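Local coordinates for protein PelD (Pseudomonas aeruginosa, PDB 4EU0) that binds the second messenger cyclic di-GMP and acts as its effector in pellicle formation, seen here as a fragment pairing a GAF domain with a GGDEF-like domain, at residues L187-L192 against G282-N287; E200-L205 against Q215-N220; V226-L231 against C289-Q294. All coordinates share one frame; numbering follows the deposited sequence.

Contact 1 (L187-L192 against G282-N287)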
loop_
_atom_site.group_PDB
_atom_site.type_symbol
_atom_site.label_atom_id
_atom_site.label_comp_id
_atom_site.label_asym_id
_atom_site.label_seq_id
_atom_site.Cartn_x
_atom_site.Cartn_y
_atom_site.Cartn_z
ATOM N N LEU A 187 6.578 7.391 8.709
ATOM C CA LEU A 187 5.921 6.933 9.927
ATOM C C LEU A 187 6.028 8.019 10.986
ATOM O O LEU A 187 7.128 8.493 11.280
ATOM C CB LEU A 187 6.603 5.680 10.491
ATOM C CG LEU A 187 5.958 4.300 10.516
ATOM C CD1 LEU A 187 6.850 3.351 11.348
ATOM C CD2 LEU A 187 4.514 4.310 11.032
ATOM N N TYR A 188 4.895 8.408 11.558
ATOM C CA TYR A 188 4.911 9.264 12.730
ATOM C C TYR A 188 4.453 8.473 13.938
ATOM O O TYR A 188 3.518 7.675 13.849
ATOM C CB TYR A 188 3.965 10.448 12.554
ATOM C CG TYR A 188 4.518 11.593 11.730
ATOM C CD1 TYR A 188 5.389 12.513 12.292
ATOM C CD2 TYR A 188 4.125 11.780 10.400
ATOM C CE1 TYR A 188 5.895 13.586 11.541
ATOM C CE2 TYR A 188 4.625 12.850 9.635
ATOM C CZ TYR A 188 5.505 13.743 10.218
ATOM O OH TYR A 188 6.001 14.805 9.505
ATOM N N ALA A 189 5.104 8.717 15.066
ATOM C CA ALA A 189 4.624 8.193 16.341
ATOM C C ALA A 189 4.345 9.375 17.237
ATOM O O ALA A 189 5.252 10.164 17.516
ATOM C CB ALA A 189 5.657 7.290 16.960
ATOM N N PHE A 190 3.098 9.508 17.683
ATOM C CA PHE A 190 2.741 10.555 18.629
ATOM C C PHE A 190 2.635 9.940 20.010
ATOM O O PHE A 190 1.719 9.162 20.279
ATOM C CB PHE A 190 1.432 11.244 18.221
ATOM C CG PHE A 190 1.480 11.885 16.864
ATOM C CD1 PHE A 190 1.961 13.178 16.712
ATOM C CD2 PHE A 190 1.020 11.210 15.736
ATOM C CE1 PHE A 190 2.024 13.785 15.454
ATOM C CE2 PHE A 190 1.057 11.814 14.469
ATOM C CZ PHE A 190 1.557 13.097 14.326
ATOM N N GLU A 191 3.601 10.252 20.872
ATOM C CA GLU A 191 3.601 9.736 22.228
ATOM C C GLU A 191 2.935 10.760 23.132
ATOM O O GLU A 191 3.343 11.916 23.177
ATOM C CB GLU A 191 5.027 9.450 22.696
ATOM C CG GLU A 191 5.091 8.853 24.097
ATOM C CD GLU A 191 6.501 8.773 24.659
ATOM O OE1 GLU A 191 7.444 9.331 24.053
ATOM O OE2 GLU A 191 6.657 8.148 25.731
ATOM N N LEU A 192 1.886 10.335 23.829
ATOM C CA LEU A 192 1.078 11.263 24.604
ATOM C C LEU A 192 1.442 11.152 26.077
ATOM O O LEU A 192 1.015 10.227 26.772
ATOM C CB LEU A 192 -0.417 11.021 24.349
ATOM C CG LEU A 192 -0.796 10.860 22.865
ATOM C CD1 LEU A 192 -2.311 10.720 22.707
ATOM C CD2 LEU A 192 -0.283 12.000 22.009
ATOM N N GLY A 282 13.295 -1.112 13.630
ATOM C CA GLY A 282 13.244 -1.775 14.931
ATOM C C GLY A 282 13.654 -0.863 16.073
ATOM O O GLY A 282 12.978 -0.797 17.090
ATOM N N HIS A 283 14.771 -0.159 15.903
ATOM C CA HIS A 283 15.210 0.813 16.899
ATOM C C HIS A 283 14.153 1.880 17.145
ATOM O O HIS A 283 13.880 2.251 18.286
ATOM C CB HIS A 283 16.537 1.458 16.491
ATOM C CG HIS A 283 16.980 2.545 17.416
ATOM N ND1 HIS A 283 17.554 2.288 18.643
ATOM C CD2 HIS A 283 16.923 3.892 17.301
ATOM C CE1 HIS A 283 17.826 3.432 19.246
ATOM N NE2 HIS A 283 17.452 4.421 18.453
ATOM N N PHE A 284 13.547 2.349 16.062
ATOM C CA PHE A 284 12.532 3.388 16.139
ATOM C C PHE A 284 11.309 2.913 16.925
ATOM O O PHE A 284 10.889 3.559 17.881
ATOM C CB PHE A 284 12.140 3.839 14.733
ATOM C CG PHE A 284 11.020 4.849 14.707
ATOM C CD1 PHE A 284 11.252 6.172 15.064
ATOM C CD2 PHE A 284 9.732 4.478 14.324
ATOM C CE1 PHE A 284 10.206 7.108 15.038
ATOM C CE2 PHE A 284 8.682 5.409 14.290
ATOM C CZ PHE A 284 8.923 6.727 14.647
ATOM N N LEU A 285 10.748 1.776 16.532
ATOM C CA LEU A 285 9.502 1.319 17.151
ATOM C C LEU A 285 9.689 0.623 18.497
ATOM O O LEU A 285 8.913 0.875 19.415
ATOM C CB LEU A 285 8.697 0.428 16.194
ATOM C CG LEU A 285 8.149 1.096 14.929
ATOM C CD1 LEU A 285 7.524 0.041 14.013
ATOM C CD2 LEU A 285 7.142 2.205 15.239
ATOM N N PHE A 286 10.714 -0.232 18.624
ATOM C CA PHE A 286 10.868 -1.081 19.817
ATOM C C PHE A 286 11.726 -0.504 20.941
ATOM O O PHE A 286 11.698 -1.007 22.078
ATOM C CB PHE A 286 11.389 -2.479 19.449
ATOM C CG PHE A 286 10.482 -3.253 18.534
ATOM C CD1 PHE A 286 9.126 -2.949 18.439
ATOM C CD2 PHE A 286 10.986 -4.303 17.776
ATOM C CE1 PHE A 286 8.295 -3.664 17.590
ATOM C CE2 PHE A 286 10.159 -5.034 16.928
ATOM C CZ PHE A 286 8.809 -4.713 16.839
ATOM N N ASN A 287 12.529 0.504 20.616
ATOM C CA ASN A 287 13.334 1.189 21.616
ATOM C C ASN A 287 12.795 2.597 21.855
ATOM O O ASN A 287 12.368 2.927 22.965
ATOM C CB ASN A 287 14.811 1.213 21.207
ATOM C CG ASN A 287 15.679 2.001 22.177
ATOM O OD1 ASN A 287 15.570 3.222 22.274
ATOM N ND2 ASN A 287 16.557 1.306 22.886
#
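Phe-284 and Leu-285, on successive positions of helix 280-288, meet Leu-187 and Ala-189 of strand 185-192. This is helix-on-sheet packing in the GGDEF-like domain, a worked example of how alternate strand residues serve two faces of one sheet. Leu-187 and Ala-189 look toward this helix, while Tyr-188 and Phe-190 turn to the opposite face and touch helix 236-253. The axes of the two short segments run nearly side by side, 22° apart, and approach to 10.7 Å.

The close packing gathers at the far end of the Phe-284 ring. With CG anti to the backbone N (chi1 176°), the ring reaches out to the strand, and its CZ lies 4.0 Å from Ala-189 CB. Its CE2 lies equally near Leu-187 CD1, at 4.0 Å, so adjacent ring atoms serve both strand residues, which approach the ring obliquely. Tyr-270 of the neighbouring strand 265-272 also meets this ring, while Leu-228 of strand 225-231 touches Leu-187, Ala-189 and Leu-285 and extends the apolar layer.

The outer side of the helix contrasts with this. His-283, Phe-286 and Asn-287 are exposed and take no part in gripping the strand. Glu-191, on the strand, is instead buried, its carboxylate satisfied by salt bridges with Arg-224 and Arg-268. The CB of Leu-285 points off to one side of the strand, yet the end of its side chain comes nearer and crosses Leu-187 at about a right angle, bringing its CD2 to 4.1 Å from Leu-187 CD1.

Contact 2 (E200-L205 against Q215-N220)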
loop_
_atom_site.group_PDB
_atom_site.type_symbol
_atom_site.label_atom_id
_atom_site.label_comp_id
_atom_site.label_asym_id
_atom_site.label_seq_id
_atom_site.Cartn_x
_atom_site.Cartn_y
_atom_site.Cartn_z
ATOM N N GLU A 200 -8.236 13.111 24.566
ATOM C CA GLU A 200 -8.763 14.062 23.583
ATOM C C GLU A 200 -7.782 14.355 22.453
ATOM O O GLU A 200 -8.198 14.550 21.310
ATOM C CB GLU A 200 -9.263 15.348 24.241
ATOM C CG GLU A 200 -10.536 15.133 25.048
ATOM C CD GLU A 200 -11.696 14.685 24.195
ATOM O OE1 GLU A 200 -11.932 15.297 23.130
ATOM O OE2 GLU A 200 -12.397 13.730 24.603
ATOM N N VAL A 201 -6.490 14.374 22.767
ATOM C CA VAL A 201 -5.469 14.512 21.720
ATOM C C VAL A 201 -5.552 13.314 20.771
ATOM O O VAL A 201 -5.558 13.472 19.538
ATOM C CB VAL A 201 -4.048 14.641 22.324
ATOM C CG1 VAL A 201 -2.998 14.562 21.236
ATOM C CG2 VAL A 201 -3.922 15.961 23.076
ATOM N N GLN A 202 -5.651 12.116 21.336
ATOM C CA GLN A 202 -5.740 10.911 20.505
ATOM C C GLN A 202 -6.970 10.951 19.599
ATOM O O GLN A 202 -6.887 10.615 18.411
ATOM C CB GLN A 202 -5.749 9.643 21.354
ATOM C CG GLN A 202 -5.545 8.365 20.533
ATOM C CD GLN A 202 -5.570 7.125 21.400
ATOM O OE1 GLN A 202 -4.738 6.965 22.294
ATOM N NE2 GLN A 202 -6.525 6.239 21.137
ATOM N N ARG A 203 -8.099 11.391 20.144
ATOM C CA ARG A 203 -9.319 11.457 19.352
ATOM C C ARG A 203 -9.179 12.431 18.191
ATOM O O ARG A 203 -9.694 12.178 17.096
ATOM C CB ARG A 203 -10.519 11.821 20.222
ATOM C CG ARG A 203 -10.984 10.678 21.086
ATOM C CD ARG A 203 -12.013 11.131 22.094
ATOM N NE ARG A 203 -12.556 10.004 22.850
ATOM C CZ ARG A 203 -13.578 9.253 22.454
ATOM N NH1 ARG A 203 -14.196 9.505 21.305
ATOM N NH2 ARG A 203 -13.990 8.248 23.217
ATOM N N LEU A 204 -8.491 13.549 18.432
ATOM C CA LEU A 204 -8.249 14.515 17.364
ATOM C C LEU A 204 -7.332 13.914 16.294
ATOM O O LEU A 204 -7.570 14.066 15.101
ATOM C CB LEU A 204 -7.687 15.835 17.929
ATOM C CG LEU A 204 -7.667 17.025 16.962
ATOM C CD1 LEU A 204 -9.073 17.523 16.668
ATOM C CD2 LEU A 204 -6.813 18.157 17.523
ATOM N N LEU A 205 -6.288 13.216 16.727
ATOM C CA LEU A 205 -5.382 12.553 15.784
ATOM C C LEU A 205 -6.128 11.482 14.973
ATOM O O LEU A 205 -5.980 11.410 13.746
ATOM C CB LEU A 205 -4.174 11.971 16.529
ATOM C CG LEU A 205 -3.160 12.986 17.055
ATOM C CD1 LEU A 205 -2.212 12.284 18.029
ATOM C CD2 LEU A 205 -2.374 13.660 15.898
ATOM N N GLN A 215 -3.533 4.125 10.865
ATOM C CA GLN A 215 -3.124 4.393 12.234
ATOM C C GLN A 215 -3.226 3.175 13.123
ATOM O O GLN A 215 -4.061 2.293 12.896
ATOM C CB GLN A 215 -4.000 5.495 12.837
ATOM C CG GLN A 215 -4.050 6.768 12.030
ATOM C CD GLN A 215 -4.913 7.805 12.707
ATOM O OE1 GLN A 215 -5.749 7.465 13.545
ATOM N NE2 GLN A 215 -4.706 9.070 12.363
ATOM N N LEU A 216 -2.398 3.166 14.163
ATOM C CA LEU A 216 -2.450 2.171 15.223
ATOM C C LEU A 216 -2.483 2.864 16.578
ATOM O O LEU A 216 -1.642 3.721 16.869
ATOM C CB LEU A 216 -1.226 1.252 15.180
ATOM C CG LEU A 216 -1.258 -0.159 14.608
ATOM C CD1 LEU A 216 -0.137 -0.995 15.229
ATOM C CD2 LEU A 216 -2.609 -0.831 14.828
ATOM N N ARG A 217 -3.456 2.484 17.401
ATOM C CA ARG A 217 -3.598 3.022 18.751
ATOM C C ARG A 217 -3.006 2.013 19.724
ATOM O O ARG A 217 -3.505 0.884 19.841
ATOM C CB ARG A 217 -5.076 3.275 19.074
ATOM C CG ARG A 217 -5.815 4.086 18.005
ATOM C CD ARG A 217 -7.338 3.890 18.043
ATOM N NE ARG A 217 -7.737 2.489 17.871
ATOM C CZ ARG A 217 -8.986 2.073 17.670
ATOM N NH1 ARG A 217 -9.982 2.947 17.586
ATOM N NH2 ARG A 217 -9.239 0.776 17.539
ATOM N N LEU A 218 -1.933 2.413 20.404
ATOM C CA LEU A 218 -1.180 1.497 21.258
ATOM C C LEU A 218 -0.872 2.116 22.610
ATOM O O LEU A 218 -1.011 3.323 22.800
ATOM C CB LEU A 218 0.141 1.107 20.574
ATOM C CG LEU A 218 0.079 0.417 19.206
ATOM C CD1 LEU A 218 1.463 0.316 18.615
ATOM C CD2 LEU A 218 -0.568 -0.953 19.310
ATOM N N ARG A 219 -0.469 1.267 23.553
ATOM C CA ARG A 219 0.111 1.718 24.808
ATOM C C ARG A 219 1.547 1.215 24.854
ATOM O O ARG A 219 1.787 0.034 24.638
ATOM C CB ARG A 219 -0.681 1.170 26.000
ATOM C CG ARG A 219 -2.086 1.747 26.129
ATOM C CD ARG A 219 -2.058 3.091 26.853
ATOM N NE ARG A 219 -3.398 3.633 27.081
ATOM C CZ ARG A 219 -3.688 4.550 27.999
ATOM N NH1 ARG A 219 -2.737 5.023 28.797
ATOM N NH2 ARG A 219 -4.936 4.987 28.128
ATOM N N ASN A 220 2.501 2.098 25.126
ATOM C CA ASN A 220 3.898 1.659 25.205
ATOM C C ASN A 220 4.285 1.086 26.576
ATOM O O ASN A 220 3.439 0.970 27.470
ATOM C CB ASN A 220 4.870 2.753 24.725
ATOM C CG ASN A 220 5.044 3.901 25.715
ATOM O OD1 ASN A 220 4.543 3.879 26.847
ATOM N ND2 ASN A 220 5.770 4.925 25.281
HETATM O O HOH W 1 -3.715 4.370 22.445
#
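The loop joining helix 198-207 to edge strand 214-219 carries Arg-210 and Asp-213, spaced as in the RxxD inhibitory site of GGDEF domains, and Gln-215 ties the strand back to Leu-205 of the helix. Gln-215 NE2 donates to Leu-205 O over 3.0 Å in an almost straight bond, 169° at the hydrogen. The acceptor lies close to the plane of the Gln-215 amide, but the nitrogen sits well above the carbonyl plane of Leu-205. Ser-208 OG is a second partner of that oxygen, near the helix end.

One turn earlier, Gln-202 reaches from the helix across Arg-217 at about a right angle. Its NE2 rests against the aliphatic root of the arginine, 3.9 Å from Arg-217 CG, and bonds to Glu-206 OE2. Its OE1 receives a hydrogen from a water 2.8 Å away, which also donates to Leu-218 O at 2.9 Å, and it bonds to Arg-225 NH1 as well. With partners at both ends the Gln-202 amide has a defined orientation, and the two glutamines together imply a polar join between helix and strand, with the Gln-215 side chain about 8 Å from the bound cyclic di-GMP.

Contact 3 (V226-L231 against C289-Q294). With C2E (9,9'-[(2R,3R,3aS,5S,7aR,9R,10R,10aS,12S,14aR)-3,5,10,12-tetrahydroxy-5,12-dioxidooctahydro-2H,7H-difuro[3,2-d:3',2'-j][1,3,7,9,2,8]tetraoxadiphosphacyclododecine-2,9-diyl]bis(2-amino-1,9-dihydro-6H-purin-6-one)), chain B.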
loop_
_atom_site.group_PDB
_atom_site.type_symbol
_atom_site.label_atom_id
_atom_site.label_comp_id
_atom_site.label_asym_id
_atom_site.label_seq_id
_atom_site.Cartn_x
_atom_site.Cartn_y
_atom_site.Cartn_z
ATOM N N VAL A 226 0.325 5.800 22.525
ATOM C CA VAL A 226 1.125 6.104 21.346
ATOM C C VAL A 226 0.217 5.884 20.155
ATOM O O VAL A 226 -0.369 4.804 20.024
ATOM C CB VAL A 226 2.352 5.176 21.205
ATOM C CG1 VAL A 226 3.032 5.387 19.848
ATOM C CG2 VAL A 226 3.342 5.378 22.357
ATOM N N LEU A 227 0.081 6.913 19.320
ATOM C CA LEU A 227 -0.622 6.765 18.058
ATOM C C LEU A 227 0.380 6.738 16.920
ATOM O O LEU A 227 1.079 7.725 16.666
ATOM C CB LEU A 227 -1.642 7.876 17.849
ATOM C CG LEU A 227 -2.477 7.655 16.579
ATOM C CD1 LEU A 227 -3.505 6.530 16.766
ATOM C CD2 LEU A 227 -3.182 8.907 16.220
ATOM N N LEU A 228 0.457 5.593 16.252
ATOM C CA LEU A 228 1.302 5.446 15.081
ATOM C C LEU A 228 0.497 5.828 13.859
ATOM O O LEU A 228 -0.660 5.420 13.715
ATOM C CB LEU A 228 1.709 3.988 14.947
ATOM C CG LEU A 228 3.077 3.545 14.468
ATOM C CD1 LEU A 228 4.213 4.509 14.841
ATOM C CD2 LEU A 228 3.275 2.138 15.066
ATOM N N VAL A 229 1.095 6.616 12.979
ATOM C CA VAL A 229 0.457 6.950 11.707
ATOM C C VAL A 229 1.433 6.698 10.574
ATOM O O VAL A 229 2.511 7.276 10.545
ATOM C CB VAL A 229 -0.011 8.430 11.625
ATOM C CG1 VAL A 229 -0.827 8.642 10.354
ATOM C CG2 VAL A 229 -0.836 8.814 12.853
ATOM N N LEU A 230 1.032 5.849 9.632
ATOM C CA LEU A 230 1.803 5.649 8.407
ATOM C C LEU A 230 1.205 6.490 7.277
ATOM O O LEU A 230 -0.007 6.494 7.051
ATOM C CB LEU A 230 1.808 4.166 8.011
ATOM C CG LEU A 230 2.474 3.837 6.667
ATOM C CD1 LEU A 230 4.002 3.939 6.753
ATOM C CD2 LEU A 230 2.051 2.449 6.170
ATOM N N LEU A 231 2.077 7.199 6.568
ATOM C CA LEU A 231 1.712 7.984 5.409
ATOM C C LEU A 231 2.323 7.354 4.158
ATOM O O LEU A 231 3.450 7.696 3.780
ATOM C CB LEU A 231 2.257 9.415 5.559
ATOM C CG LEU A 231 1.700 10.303 6.683
ATOM C CD1 LEU A 231 2.129 9.823 8.072
ATOM C CD2 LEU A 231 2.215 11.720 6.423
ATOM N N CYS A 289 10.044 4.266 20.691
ATOM C CA CYS A 289 8.611 4.372 20.976
ATOM C C CYS A 289 8.162 3.442 22.098
ATOM O O CYS A 289 7.036 3.555 22.582
ATOM C CB CYS A 289 7.772 4.116 19.720
ATOM S SG CYS A 289 8.046 5.293 18.387
ATOM N N GLY A 290 9.039 2.520 22.497
ATOM C CA GLY A 290 8.776 1.619 23.615
ATOM C C GLY A 290 7.735 0.563 23.310
ATOM O O GLY A 290 7.005 0.129 24.204
ATOM N N LEU A 291 7.670 0.153 22.046
ATOM C CA LEU A 291 6.700 -0.841 21.601
ATOM C C LEU A 291 7.371 -2.205 21.491
ATOM O O LEU A 291 8.571 -2.341 21.759
ATOM C CB LEU A 291 6.070 -0.424 20.263
ATOM C CG LEU A 291 5.463 0.987 20.150
ATOM C CD1 LEU A 291 5.036 1.295 18.720
ATOM C CD2 LEU A 291 4.284 1.171 21.110
ATOM N N ASN A 292 6.593 -3.219 21.121
ATOM C CA ASN A 292 7.127 -4.580 20.975
ATOM C C ASN A 292 6.567 -5.311 19.758
ATOM O O ASN A 292 5.620 -4.845 19.127
ATOM C CB ASN A 292 6.944 -5.404 22.261
ATOM C CG ASN A 292 5.486 -5.575 22.657
ATOM O OD1 ASN A 292 4.651 -5.999 21.855
ATOM N ND2 ASN A 292 5.176 -5.253 23.907
ATOM N N ASP A 293 7.160 -6.461 19.441
ATOM C CA ASP A 293 6.792 -7.235 18.253
ATOM C C ASP A 293 5.385 -7.837 18.302
ATOM O O ASP A 293 4.888 -8.339 17.292
ATOM C CB ASP A 293 7.842 -8.326 17.980
ATOM C CG ASP A 293 8.004 -9.299 19.140
ATOM O OD1 ASP A 293 7.809 -8.904 20.312
ATOM O OD2 ASP A 293 8.349 -10.466 18.878
ATOM N N GLN A 294 4.747 -7.782 19.471
ATOM C CA GLN A 294 3.364 -8.237 19.607
ATOM C C GLN A 294 2.387 -7.148 19.170
ATOM O O GLN A 294 1.236 -7.438 18.830
ATOM C CB GLN A 294 3.065 -8.686 21.044
ATOM C CG GLN A 294 4.044 -9.721 21.623
ATOM C CD GLN A 294 4.119 -11.029 20.831
ATOM O OE1 GLN A 294 3.157 -11.442 20.173
ATOM N NE2 GLN A 294 5.269 -11.693 20.907
HETATM P P1 C2E B . -3.590 20.541 2.669
HETATM O O2P C2E B . -3.074 21.867 3.184
HETATM O O1P C2E B . -4.654 19.814 3.450
HETATM O "O5'" C2E B . -2.361 19.546 2.450
HETATM C "C5'" C2E B . -1.164 19.949 1.788
HETATM C "C4'" C2E B . -0.272 18.747 1.496
HETATM O "O4'" C2E B . 0.267 18.219 2.720
HETATM C "C3'" C2E B . -0.964 17.573 0.812
HETATM O "O3'" C2E B . -0.975 17.636 -0.619
HETATM C "C2'" C2E B . -0.131 16.404 1.272
HETATM O "O2'" C2E B . 1.072 16.367 0.498
HETATM C "C1'" C2E B . 0.236 16.794 2.687
HETATM N N9 C2E B . -0.782 16.289 3.652
HETATM C C8 C2E B . -1.648 17.035 4.361
HETATM N N7 C2E B . -2.429 16.256 5.154
HETATM C C5 C2E B . -2.034 14.987 4.948
HETATM C C6 C2E B . -2.435 13.664 5.449
HETATM O O6 C2E B . -3.426 13.563 6.361
HETATM N N1 C2E B . -1.787 12.572 4.983
HETATM C C2 C2E B . -0.797 12.643 4.052
HETATM N N2 C2E B . -0.221 11.492 3.644
HETATM N N3 C2E B . -0.379 13.837 3.544
HETATM C C4 C2E B . -0.953 15.006 3.949
HETATM P P11 C2E B . -2.143 16.891 -1.440
HETATM O O21 C2E B . -1.845 16.998 -2.927
HETATM O O11 C2E B . -2.455 15.525 -0.862
HETATM O O5A C2E B . -3.398 17.849 -1.160
HETATM C C5A C2E B . -3.350 19.230 -1.517
HETATM C C4A C2E B . -4.614 19.901 -1.018
HETATM O O4A C2E B . -5.769 19.235 -1.529
HETATM C C3A C2E B . -4.761 19.786 0.485
HETATM O O3A C2E B . -4.093 20.823 1.172
HETATM C C2A C2E B . -6.250 19.847 0.707
HETATM O O2A C2E B . -6.707 21.206 0.655
HETATM C C1A C2E B . -6.756 19.094 -0.503
HETATM N N91 C2E B . -6.961 17.661 -0.157
HETATM C C81 C2E B . -6.193 16.617 -0.524
HETATM N N71 C2E B . -6.685 15.447 -0.040
HETATM C C51 C2E B . -7.798 15.743 0.659
HETATM C C61 C2E B . -8.818 14.991 1.431
HETATM O O61 C2E B . -8.749 13.642 1.566
HETATM N N11 C2E B . -9.824 15.687 2.007
HETATM C C21 C2E B . -9.924 17.036 1.895
HETATM N N21 C2E B . -10.962 17.668 2.498
HETATM N N31 C2E B . -9.028 17.782 1.198
HETATM C C41 C2E B . -7.971 17.201 0.576
#
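Leu-291 faces Leu-228 and Val-226 on strand 225-231, with Leu-291 CD1 4.1 Å from Leu-228 CD2. The other branch, Leu-291 CD2, approaches Val-226 CB at 4.4 Å. Val-226 also places its CG2 4.1 Å from Cys-289 O, a carbonyl that accepts a hydrogen bond from Asn-220 ND2. Leu-228 takes an unusual conformation here: its chi1 of -143° lies away from the staggered values, and Phe-167 of helix 162-181 touches it as well.

These residues belong to an inner strand of the antiparallel sheet of the GGDEF-like domain, and the partner is the loop that leaves helix 280-288 and crosses that sheet face. At the far end of the same strand, on the opposite face of the sheet, Leu-231 lines the cyclic di-GMP pocket, its CD2 3.7 Å from the guanine amino atom N2 of the ligand; Asp-213, Arg-245, Arg-210 and Thr-234 supply hydrogen bonds to the dinucleotide.

Further out, turns on either side of Leu-291 probably help to place it. Gly-290 leaves the helix with a positive phi of 72°. Just after Leu-291, Asn-292 OD1 accepts from Gln-294 N at 3.0 Å, forming an Asx turn, and Asn-292 N bonds to Gln-295 OE1.

How the contacts relate
All three contacts build on one four-stranded antiparallel sheet of the GGDEF-like domain. Strand 225-231 lies between strands 214-219 and 185-192, so contact 3 shares backbone pairing with both others. Contacts 1 and 3 have centres about 5 Å apart and use the same sheet face, covered by helix 280-288 and the loop after it; their segments alternate along the chain. Contact 2, on the opposite face, lies about 13 Å from contact 1 and 10 Å from contact 3, centre to centre; it falls between the segments of contact 1 and closes before contact 3 begins. Apolar packing under helix 280-288 and ligand-side helices 198-207 and 236-253 thus share one sheet, whose Leu-231 lines the pocket.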